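Local atomic coordinates of 4-hydroxybenzoyl-CoA thioesterase (PDB entry 1LO7), a protein that hydrolyses the thioester of 4-hydroxybenzoyl-CoA to 4-hydroxybenzoate and coenzyme A, the last step in turning 4-chlorobenzoate into 4-hydroxybenzoate. Residues Phe92-Ser97 / Ala113-Val118; Gln9-Gly14 / Cys70-Asp75. All coordinates share one frame; numbering follows the deposited sequence.

From the N terminus the chain runs along strand 4-10 and turns at 11-14, past helices 25-41 and 47-54 and strand 56-68, before the loop 70-75 comes back onto 9-14. That return is interaction 2, and it closes a long loop of 55 residues. Strand 77-87 follows and pairs with strand 4-10. Interaction 1 opens only then: in the hairpin of strands 91-101 and 107-123, 92-97 and 113-118 lie antiparallel and close a short loop of 15 residues. The two contacts are in series, neither nested nor crossed, their centres about 22 Å apart. Interaction 1 lies in the middle of the hot-dog sheet; interaction 2 ties the beginning of the chain to the loop leading into strand 77-87.

Interaction 1: Phe92-Ser97 / Ala113-Val118; sequences FVQRHS and ADEIRV. With 4CO (4-hydroxyphenacyl coenzyme A), chain B.
His96 reaches across to Glu115 on the face of the sheet that also carries Phe92, Gln94, Ala113 and Arg117. With CG beside the backbone N (chi1 -49°), the imidazole comes over the neighbouring strand, and its NE2 gives a hydrogen bond to Glu115 OE1 at 2.8 Å. Ring and carboxylate are perpendicular: the oxygen lies close to the ring plane, whereas the nitrogen stands above the carboxylate plane. Arg117 grips the same oxygen side-on, with Arg117 NE and NH2 each 2.8 Å from Glu115 OE1. Three donors thus hold one buried oxygen, which would be expected to favour an ionised Glu115.

Further along this face the Phe92 ring tucks in against Arg117. Its CZ touches Arg117 CB at 3.5 Å, while Arg117 O sits over one ring face, offset toward the rim. The guanidinium extends on to the bound ligand, Arg117 NH1 approaching C6B of the 4-hydroxyphenacyl ring at 3.6 Å. Ile116 CD1 meets the adenine atom C2A of the same ligand at 3.7 Å.

Arg95 and Asp114, on the other face with Val93 and Ile116, run side by side with guanidinium and carboxylate nearly coplanar. Arg95 NE bonds Asp114 OD1 at 2.7 Å and Arg95 NH2 bonds Asp114 OD2 at 2.9 Å, each straight (172°) and to a syn lone pair, a two-pronged salt bridge.

A single backbone ladder joins Phe92 with Arg117, Gln94 with Glu115 and His96 with Ala113 as hydrogen-bonded pairs of the antiparallel hairpin in the hot-dog fold. Strand 77-87 continues the sheet beyond 92-97, and strand 56-68 flanks 113-118. Helix 25-41 packs on the His96 face, where Asp32 gives Arg117 a second carboxylate.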
loop_
_atom_site.group_PDB
_atom_site.type_symbol
_atom_site.label_atom_id
_atom_site.label_comp_id
_atom_site.label_asym_id
_atom_site.label_seq_id
_atom_site.Cartn_x
_atom_site.Cartn_y
_atom_site.Cartn_z
ATOM N N PHE A 92 -9.421 -20.708 -13.277
ATOM C CA PHE A 92 -8.133 -21.254 -13.653
ATOM C C PHE A 92 -7.216 -21.112 -12.425
ATOM O O PHE A 92 -7.423 -20.229 -11.569
ATOM C CB PHE A 92 -7.575 -20.585 -14.926
ATOM C CG PHE A 92 -7.363 -19.081 -14.775
ATOM C CD1 PHE A 92 -8.347 -18.167 -15.187
ATOM C CD2 PHE A 92 -6.190 -18.560 -14.206
ATOM C CE1 PHE A 92 -8.177 -16.786 -15.036
ATOM C CE2 PHE A 92 -6.002 -17.178 -14.059
ATOM C CZ PHE A 92 -6.994 -16.281 -14.481
ATOM N N VAL A 93 -6.231 -21.971 -12.363
ATOM C CA VAL A 93 -5.300 -21.963 -11.257
ATOM C C VAL A 93 -4.032 -21.391 -11.810
ATOM O O VAL A 93 -3.482 -21.917 -12.773
ATOM C CB VAL A 93 -5.052 -23.391 -10.713
ATOM C CG1 VAL A 93 -4.009 -23.329 -9.585
ATOM C CG2 VAL A 93 -6.331 -24.097 -10.204
ATOM N N GLN A 94 -3.599 -20.280 -11.206
ATOM C CA GLN A 94 -2.382 -19.612 -11.620
ATOM C C GLN A 94 -1.341 -19.776 -10.487
ATOM O O GLN A 94 -1.560 -19.357 -9.348
ATOM C CB GLN A 94 -2.626 -18.105 -11.922
ATOM C CG GLN A 94 -1.510 -17.448 -12.736
ATOM C CD GLN A 94 -1.945 -16.076 -13.262
ATOM O OE1 GLN A 94 -1.537 -15.644 -14.354
ATOM N NE2 GLN A 94 -2.786 -15.396 -12.510
ATOM N N ARG A 95 -0.238 -20.401 -10.826
ATOM C CA ARG A 95 0.809 -20.643 -9.851
ATOM C C ARG A 95 1.947 -19.646 -9.999
ATOM O O ARG A 95 2.375 -19.315 -11.124
ATOM C CB ARG A 95 1.372 -22.070 -10.008
ATOM C CG ARG A 95 2.670 -22.264 -9.174
ATOM C CD ARG A 95 3.034 -23.729 -8.984
ATOM N NE ARG A 95 2.024 -24.399 -8.178
ATOM C CZ ARG A 95 2.083 -25.686 -7.866
ATOM N NH1 ARG A 95 3.078 -26.466 -8.284
ATOM N NH2 ARG A 95 1.127 -26.198 -7.131
ATOM N N HIS A 96 2.443 -19.169 -8.837
ATOM C CA HIS A 96 3.549 -18.239 -8.815
ATOM C C HIS A 96 4.644 -18.740 -7.873
ATOM O O HIS A 96 4.346 -19.074 -6.725
ATOM C CB HIS A 96 3.162 -16.850 -8.330
ATOM C CG HIS A 96 1.958 -16.233 -8.951
ATOM N ND1 HIS A 96 2.048 -15.525 -10.118
ATOM C CD2 HIS A 96 0.685 -16.185 -8.498
ATOM C CE1 HIS A 96 0.832 -15.075 -10.380
ATOM N NE2 HIS A 96 -0.018 -15.482 -9.431
ATOM N N SER A 97 5.883 -18.819 -8.359
ATOM C CA SER A 97 7.002 -19.234 -7.512
ATOM C C SER A 97 7.944 -18.041 -7.393
ATOM O O SER A 97 8.385 -17.480 -8.416
ATOM C CB SER A 97 7.707 -20.436 -8.082
ATOM O OG SER A 97 6.716 -21.458 -8.219
ATOM N N ALA A 113 2.568 -19.293 -4.367
ATOM C CA ALA A 113 1.151 -19.181 -4.186
ATOM C C ALA A 113 0.414 -19.765 -5.400
ATOM O O ALA A 113 0.874 -19.608 -6.536
ATOM C CB ALA A 113 0.704 -17.718 -4.016
ATOM N N ASP A 114 -0.701 -20.448 -5.123
ATOM C CA ASP A 114 -1.562 -20.975 -6.154
ATOM C C ASP A 114 -2.806 -20.120 -6.013
ATOM O O ASP A 114 -3.526 -20.190 -4.998
ATOM C CB ASP A 114 -1.951 -22.427 -5.958
ATOM C CG ASP A 114 -0.838 -23.313 -6.411
ATOM O OD1 ASP A 114 0.070 -22.926 -7.100
ATOM O OD2 ASP A 114 -0.939 -24.540 -5.999
ATOM N N GLU A 115 -3.055 -19.289 -7.029
ATOM C CA GLU A 115 -4.213 -18.407 -7.053
ATOM C C GLU A 115 -5.282 -18.969 -7.963
ATOM O O GLU A 115 -4.960 -19.447 -9.050
ATOM C CB GLU A 115 -3.846 -16.986 -7.611
ATOM C CG GLU A 115 -2.822 -16.231 -6.733
ATOM C CD GLU A 115 -2.539 -14.868 -7.304
ATOM O OE1 GLU A 115 -2.495 -14.642 -8.486
ATOM O OE2 GLU A 115 -2.304 -13.953 -6.392
ATOM N N ILE A 116 -6.521 -18.875 -7.525
ATOM C CA ILE A 116 -7.617 -19.320 -8.357
ATOM C C ILE A 116 -8.330 -18.046 -8.784
ATOM O O ILE A 116 -8.799 -17.278 -7.951
ATOM C CB ILE A 116 -8.575 -20.296 -7.701
ATOM C CG1 ILE A 116 -7.772 -21.536 -7.204
ATOM C CG2 ILE A 116 -9.651 -20.655 -8.740
ATOM C CD1 ILE A 116 -8.648 -22.712 -6.747
ATOM N N ARG A 117 -8.378 -17.788 -10.093
ATOM C CA ARG A 117 -9.018 -16.588 -10.573
ATOM C C ARG A 117 -10.024 -16.918 -11.664
ATOM O O ARG A 117 -10.152 -18.079 -12.123
ATOM C CB ARG A 117 -7.933 -15.685 -11.177
ATOM C CG ARG A 117 -7.008 -15.009 -10.140
ATOM C CD ARG A 117 -5.818 -14.366 -10.833
ATOM N NE ARG A 117 -4.792 -13.796 -9.937
ATOM C CZ ARG A 117 -4.738 -12.505 -9.603
ATOM N NH1 ARG A 117 -5.654 -11.597 -10.014
ATOM N NH2 ARG A 117 -3.721 -12.121 -8.826
ATOM N N VAL A 118 -10.730 -15.877 -12.092
ATOM C CA VAL A 118 -11.711 -16.039 -13.164
ATOM C C VAL A 118 -11.709 -14.803 -13.977
ATOM O O VAL A 118 -11.359 -13.738 -13.473
ATOM C CB VAL A 118 -13.111 -16.156 -12.624
ATOM C CG1 VAL A 118 -13.251 -17.389 -11.748
ATOM C CG2 VAL A 118 -13.547 -14.881 -11.900
HETATM N N1A 4CO B . -12.315 -22.054 -4.537
HETATM C C2A 4CO B . -12.189 -22.576 -5.794
HETATM N N3A 4CO B . -12.836 -22.218 -6.873
HETATM C C4A 4CO B . -13.689 -21.199 -6.639
HETATM C C5A 4CO B . -13.930 -20.584 -5.422
HETATM C C6A 4CO B . -13.188 -21.040 -4.322
HETATM N N6A 4CO B . -13.317 -20.530 -3.115
HETATM N N7A 4CO B . -14.891 -19.586 -5.548
HETATM C C8A 4CO B . -15.236 -19.617 -6.842
HETATM N N9A 4CO B . -14.557 -20.585 -7.535
HETATM C C1D 4CO B . -14.727 -20.979 -8.937
HETATM C C2D 4CO B . -16.049 -21.707 -9.161
HETATM O O2D 4CO B . -15.976 -23.075 -8.754
HETATM C C3D 4CO B . -16.135 -21.604 -10.674
HETATM O O3D 4CO B . -15.123 -22.372 -11.275
HETATM P P3D 4CO B . -15.421 -23.376 -12.458
HETATM O O7A 4CO B . -15.887 -24.605 -11.848
HETATM O O8A 4CO B . -16.419 -22.800 -13.365
HETATM O O9A 4CO B . -14.081 -23.599 -13.211
HETATM C C4D 4CO B . -15.704 -20.150 -10.839
HETATM O O4D 4CO B . -14.910 -19.826 -9.657
HETATM C C5D 4CO B . -16.782 -19.136 -11.085
HETATM O O5D 4CO B . -17.547 -19.019 -9.882
HETATM P P1A 4CO B . -19.129 -19.074 -9.989
HETATM O O1A 4CO B . -19.553 -19.149 -8.583
HETATM O O2A 4CO B . -19.593 -20.190 -10.781
HETATM O O3A 4CO B . -19.634 -17.816 -10.684
HETATM P P2A 4CO B . -20.087 -16.394 -10.099
HETATM O O4A 4CO B . -20.275 -15.514 -11.272
HETATM O O5A 4CO B . -21.363 -16.567 -9.406
HETATM O O6A 4CO B . -19.100 -15.837 -8.906
HETATM C CBP 4CO B . -17.491 -14.186 -8.508
HETATM C CCP 4CO B . -17.796 -15.475 -9.276
HETATM C CDP 4CO B . -18.516 -13.087 -8.837
HETATM C CEP 4CO B . -16.062 -13.741 -8.787
HETATM C CAP 4CO B . -17.750 -14.364 -7.002
HETATM O OAP 4CO B . -16.968 -15.446 -6.492
HETATM C C9P 4CO B . -17.167 -13.196 -6.209
HETATM O O9P 4CO B . -17.628 -12.081 -6.337
HETATM N N8P 4CO B . -16.001 -13.461 -5.389
HETATM C C7P 4CO B . -15.391 -12.232 -4.869
HETATM C C6P 4CO B . -14.296 -11.694 -5.801
HETATM C C5P 4CO B . -13.470 -10.652 -5.040
HETATM O O5P 4CO B . -13.974 -9.663 -4.518
HETATM N N4P 4CO B . -12.058 -10.952 -5.032
HETATM C C3P 4CO B . -11.234 -10.066 -4.223
HETATM C C2P 4CO B . -11.028 -8.732 -4.891
HETATM S S1P 4CO B . -10.890 -8.807 -6.677
HETATM O O1B 4CO B . -7.899 -7.496 -6.696
HETATM C C1B 4CO B . -8.774 -7.457 -7.543
HETATM C C2B 4CO B . -8.439 -7.728 -8.946
HETATM C C3B 4CO B . -9.466 -7.664 -9.920
HETATM C C4B 4CO B . -9.159 -7.897 -11.258
HETATM C C5B 4CO B . -7.826 -8.165 -11.633
HETATM O O2B 4CO B . -7.483 -8.338 -12.990
HETATM C C6B 4CO B . -6.809 -8.250 -10.641
HETATM C C7B 4CO B . -7.120 -8.027 -9.285
HETATM C CB 4CO B . -10.185 -7.185 -7.174
#

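Interaction 2: Gln9-Gly14 / Cys70-Asp75; sequences QRIEFG and CTASYD. With 4CO (4-hydroxyphenacyl coenzyme A), chain C.
Asp75 N donates to Ile11 O at 2.8 Å, nearly straight at 174°, and this backbone bond fastens the loop leading into strand 77-87 of the hot-dog fold to the chain just after strand 4-10. The touching parts, 10-13 and 72-75, run roughly at right angles, and Tyr74 CA adds a C-H...O contact to the same Ile11 oxygen.

Next to that bond the Ile11 side chain points at the loop. Its CD1 presses on Ala72 CB at 3.5 Å, a tight fit, and its CG2 branch lies against the backbone at Ser73 and Tyr74.

Tyr74 runs alongside Phe13, both side chains pointing the same way. Tyr74 CB lies against the Glu12-Phe13 peptide, and with CG between the backbone N and the carbonyl carbon (chi1 66°) the ring turns up to Phe13. There the edge of Phe13 meets the face of Tyr74, centroids 5.4 Å apart and planes at 66°. Replacing Tyr74 by an alanine would probably leave the edge of Phe13 without its aromatic face and Arg48 of the third subunit without its cation-pi partner.

That subunit also supplies Arg36, which forms salt bridges with Asp75 and Glu12. On the ligand side, Thr71 CG2 lies 3.6 Å from O5P of the 4-hydroxyphenacyl-CoA, in its pantetheine arm.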
loop_
_atom_site.group_PDB
_atom_site.type_symbol
_atom_site.label_atom_id
_atom_site.label_comp_id
_atom_site.label_asym_id
_atom_site.label_seq_id
_atom_site.Cartn_x
_atom_site.Cartn_y
_atom_site.Cartn_z
ATOM N N GLN A 9 11.357 -8.379 -9.380
ATOM C CA GLN A 9 10.806 -7.391 -8.484
ATOM C C GLN A 9 11.814 -7.004 -7.372
ATOM O O GLN A 9 12.266 -7.844 -6.580
ATOM C CB GLN A 9 9.440 -7.870 -7.949
ATOM C CG GLN A 9 8.870 -6.855 -6.940
ATOM C CD GLN A 9 8.593 -5.535 -7.624
ATOM O OE1 GLN A 9 7.898 -5.550 -8.637
ATOM N NE2 GLN A 9 9.180 -4.419 -7.138
ATOM N N ARG A 10 12.204 -5.711 -7.309
ATOM C CA ARG A 10 13.149 -5.294 -6.286
ATOM C C ARG A 10 12.381 -4.908 -5.046
ATOM O O ARG A 10 11.329 -4.300 -5.159
ATOM C CB ARG A 10 14.137 -4.213 -6.687
ATOM C CG ARG A 10 15.356 -4.225 -5.735
ATOM C CD ARG A 10 16.435 -3.164 -6.020
ATOM N NE ARG A 10 15.913 -1.793 -5.893
ATOM C CZ ARG A 10 16.229 -0.746 -6.687
ATOM N NH1 ARG A 10 17.093 -0.833 -7.702
ATOM N NH2 ARG A 10 15.658 0.438 -6.459
ATOM N N ILE A 11 12.890 -5.285 -3.901
ATOM C CA ILE A 11 12.185 -4.989 -2.658
ATOM C C ILE A 11 12.721 -3.675 -2.154
ATOM O O ILE A 11 13.938 -3.477 -2.140
ATOM C CB ILE A 11 12.412 -6.075 -1.612
ATOM C CG1 ILE A 11 11.870 -7.441 -2.119
ATOM C CG2 ILE A 11 11.756 -5.640 -0.275
ATOM C CD1 ILE A 11 12.205 -8.650 -1.197
ATOM N N GLU A 12 11.798 -2.823 -1.733
ATOM C CA GLU A 12 12.128 -1.501 -1.263
ATOM C C GLU A 12 12.051 -1.375 0.249
ATOM O O GLU A 12 11.421 -2.171 0.902
ATOM C CB GLU A 12 11.222 -0.460 -1.974
ATOM C CG GLU A 12 11.503 -0.345 -3.506
ATOM C CD GLU A 12 12.952 0.018 -3.834
ATOM O OE1 GLU A 12 13.734 0.552 -3.063
ATOM O OE2 GLU A 12 13.302 -0.263 -5.075
ATOM N N PHE A 13 12.698 -0.350 0.806
ATOM C CA PHE A 13 12.696 -0.143 2.224
ATOM C C PHE A 13 11.272 -0.066 2.780
ATOM O O PHE A 13 10.968 -0.662 3.819
ATOM C CB PHE A 13 13.416 1.196 2.443
ATOM C CG PHE A 13 13.506 1.689 3.838
ATOM C CD1 PHE A 13 14.499 1.199 4.665
ATOM C CD2 PHE A 13 12.626 2.655 4.325
ATOM C CE1 PHE A 13 14.616 1.695 5.956
ATOM C CE2 PHE A 13 12.720 3.161 5.625
ATOM C CZ PHE A 13 13.736 2.662 6.441
ATOM N N GLY A 14 10.424 0.664 2.078
ATOM C CA GLY A 14 9.042 0.850 2.515
ATOM C C GLY A 14 8.201 -0.422 2.414
ATOM O O GLY A 14 7.119 -0.478 3.012
ATOM N N CYS A 70 10.998 -18.477 3.275
ATOM C CA CYS A 70 12.096 -17.772 3.903
ATOM C C CYS A 70 11.846 -16.277 3.746
ATOM O O CYS A 70 10.989 -15.853 2.989
ATOM C CB CYS A 70 13.505 -18.183 3.465
ATOM S SG CYS A 70 13.820 -17.607 1.806
ATOM N N THR A 71 12.565 -15.486 4.503
ATOM C CA THR A 71 12.360 -14.051 4.461
ATOM C C THR A 71 13.094 -13.386 3.352
ATOM O O THR A 71 13.979 -13.939 2.744
ATOM C CB THR A 71 12.873 -13.432 5.774
ATOM O OG1 THR A 71 14.279 -13.561 5.840
ATOM C CG2 THR A 71 12.233 -14.079 6.996
ATOM N N ALA A 72 12.688 -12.137 3.102
ATOM C CA ALA A 72 13.371 -11.350 2.112
ATOM C C ALA A 72 13.393 -9.921 2.659
ATOM O O ALA A 72 12.575 -9.591 3.550
ATOM C CB ALA A 72 12.804 -11.456 0.721
ATOM N N SER A 73 14.284 -9.075 2.143
ATOM C CA SER A 73 14.345 -7.683 2.638
ATOM C C SER A 73 14.711 -6.721 1.527
ATOM O O SER A 73 15.023 -7.126 0.416
ATOM C CB SER A 73 15.364 -7.604 3.779
ATOM O OG SER A 73 15.219 -6.372 4.488
ATOM N N TYR A 74 14.711 -5.419 1.828
ATOM C CA TYR A 74 15.032 -4.430 0.827
ATOM C C TYR A 74 16.386 -4.655 0.189
ATOM O O TYR A 74 17.362 -5.031 0.855
ATOM C CB TYR A 74 14.792 -2.965 1.295
ATOM C CG TYR A 74 15.703 -2.513 2.431
ATOM C CD1 TYR A 74 15.285 -2.590 3.762
ATOM C CD2 TYR A 74 16.949 -1.947 2.161
ATOM C CE1 TYR A 74 16.094 -2.149 4.811
ATOM C CE2 TYR A 74 17.764 -1.474 3.195
ATOM C CZ TYR A 74 17.336 -1.576 4.520
ATOM O OH TYR A 74 18.132 -1.123 5.526
ATOM N N ASP A 75 16.409 -4.421 -1.112
ATOM C CA ASP A 75 17.568 -4.603 -1.981
ATOM C C ASP A 75 17.615 -6.004 -2.545
ATOM O O ASP A 75 18.301 -6.252 -3.526
ATOM C CB ASP A 75 18.902 -4.084 -1.494
ATOM C CG ASP A 75 18.864 -2.576 -1.403
ATOM O OD1 ASP A 75 18.356 -1.867 -2.246
ATOM O OD2 ASP A 75 19.318 -2.132 -0.296
HETATM N N1A 4CO C . 2.381 -24.741 6.388
HETATM C C2A 4CO C . 2.075 -25.071 7.679
HETATM N N3A 4CO C . 2.828 -24.926 8.737
HETATM C C4A 4CO C . 4.018 -24.361 8.441
HETATM C C5A 4CO C . 4.467 -23.991 7.185
HETATM C C6A 4CO C . 3.587 -24.188 6.110
HETATM N N6A 4CO C . 3.892 -23.867 4.870
HETATM N N7A 4CO C . 5.753 -23.462 7.251
HETATM C C8A 4CO C . 6.076 -23.532 8.549
HETATM N N9A 4CO C . 5.074 -24.087 9.302
HETATM C C1D 4CO C . 5.092 -24.409 10.732
HETATM C C2D 4CO C . 6.009 -25.591 11.032
HETATM O O2D 4CO C . 5.380 -26.838 10.728
HETATM C C3D 4CO C . 6.153 -25.418 12.534
HETATM O O3D 4CO C . 4.926 -25.661 13.175
HETATM P P3D 4CO C . 4.810 -26.608 14.435
HETATM O O7A 4CO C . 4.728 -27.962 13.927
HETATM O O8A 4CO C . 5.970 -26.419 15.312
HETATM O O9A 4CO C . 3.508 -26.209 15.181
HETATM C C4D 4CO C . 6.352 -23.906 12.581
HETATM O O4D 4CO C . 5.739 -23.378 11.365
HETATM C C5D 4CO C . 7.752 -23.401 12.767
HETATM O O5D 4CO C . 8.480 -23.696 11.571
HETATM P P1A 4CO C . 9.905 -24.379 11.708
HETATM O O1A 4CO C . 10.239 -24.726 10.318
HETATM O O2A 4CO C . 9.889 -25.524 12.589
HETATM O O3A 4CO C . 10.887 -23.386 12.313
HETATM P P2A 4CO C . 11.870 -22.318 11.629
HETATM O O4A 4CO C . 12.417 -21.505 12.736
HETATM O O5A 4CO C . 12.954 -23.046 10.973
HETATM O O6A 4CO C . 11.173 -21.501 10.382
HETATM C CBP 4CO C . 10.367 -19.374 9.835
HETATM C CCP 4CO C . 10.135 -20.614 10.703
HETATM C CDP 4CO C . 11.755 -18.765 10.096
HETATM C CEP 4CO C . 9.245 -18.368 10.056
HETATM C CAP 4CO C . 10.507 -19.755 8.352
HETATM O OAP 4CO C . 9.345 -20.462 7.912
HETATM C C9P 4CO C . 10.436 -18.515 7.463
HETATM O O9P 4CO C . 11.311 -17.677 7.514
HETATM N N8P 4CO C . 9.248 -18.345 6.647
HETATM C C7P 4CO C . 9.182 -17.018 6.025
HETATM C C6P 4CO C . 8.414 -16.013 6.897
HETATM C C5P 4CO C . 8.070 -14.786 6.046
HETATM O O5P 4CO C . 8.924 -14.129 5.459
HETATM N N4P 4CO C . 6.658 -14.487 6.038
HETATM C C3P 4CO C . 6.251 -13.407 5.151
HETATM C C2P 4CO C . 6.615 -12.058 5.714
HETATM S S1P 4CO C . 6.487 -11.935 7.498
HETATM O O1B 4CO C . 4.285 -9.526 7.369
HETATM C C1B 4CO C . 5.114 -9.782 8.224
HETATM C C2B 4CO C . 4.721 -9.787 9.639
HETATM C C3B 4CO C . 5.701 -10.071 10.621
HETATM C C4B 4CO C . 5.348 -10.058 11.968
HETATM C C5B 4CO C . 4.027 -9.733 12.341
HETATM O O2B 4CO C . 3.664 -9.649 13.702
HETATM C C6B 4CO C . 3.047 -9.473 11.342
HETATM C C7B 4CO C . 3.399 -9.499 9.979
HETATM C CB 4CO C . 6.508 -10.134 7.859
#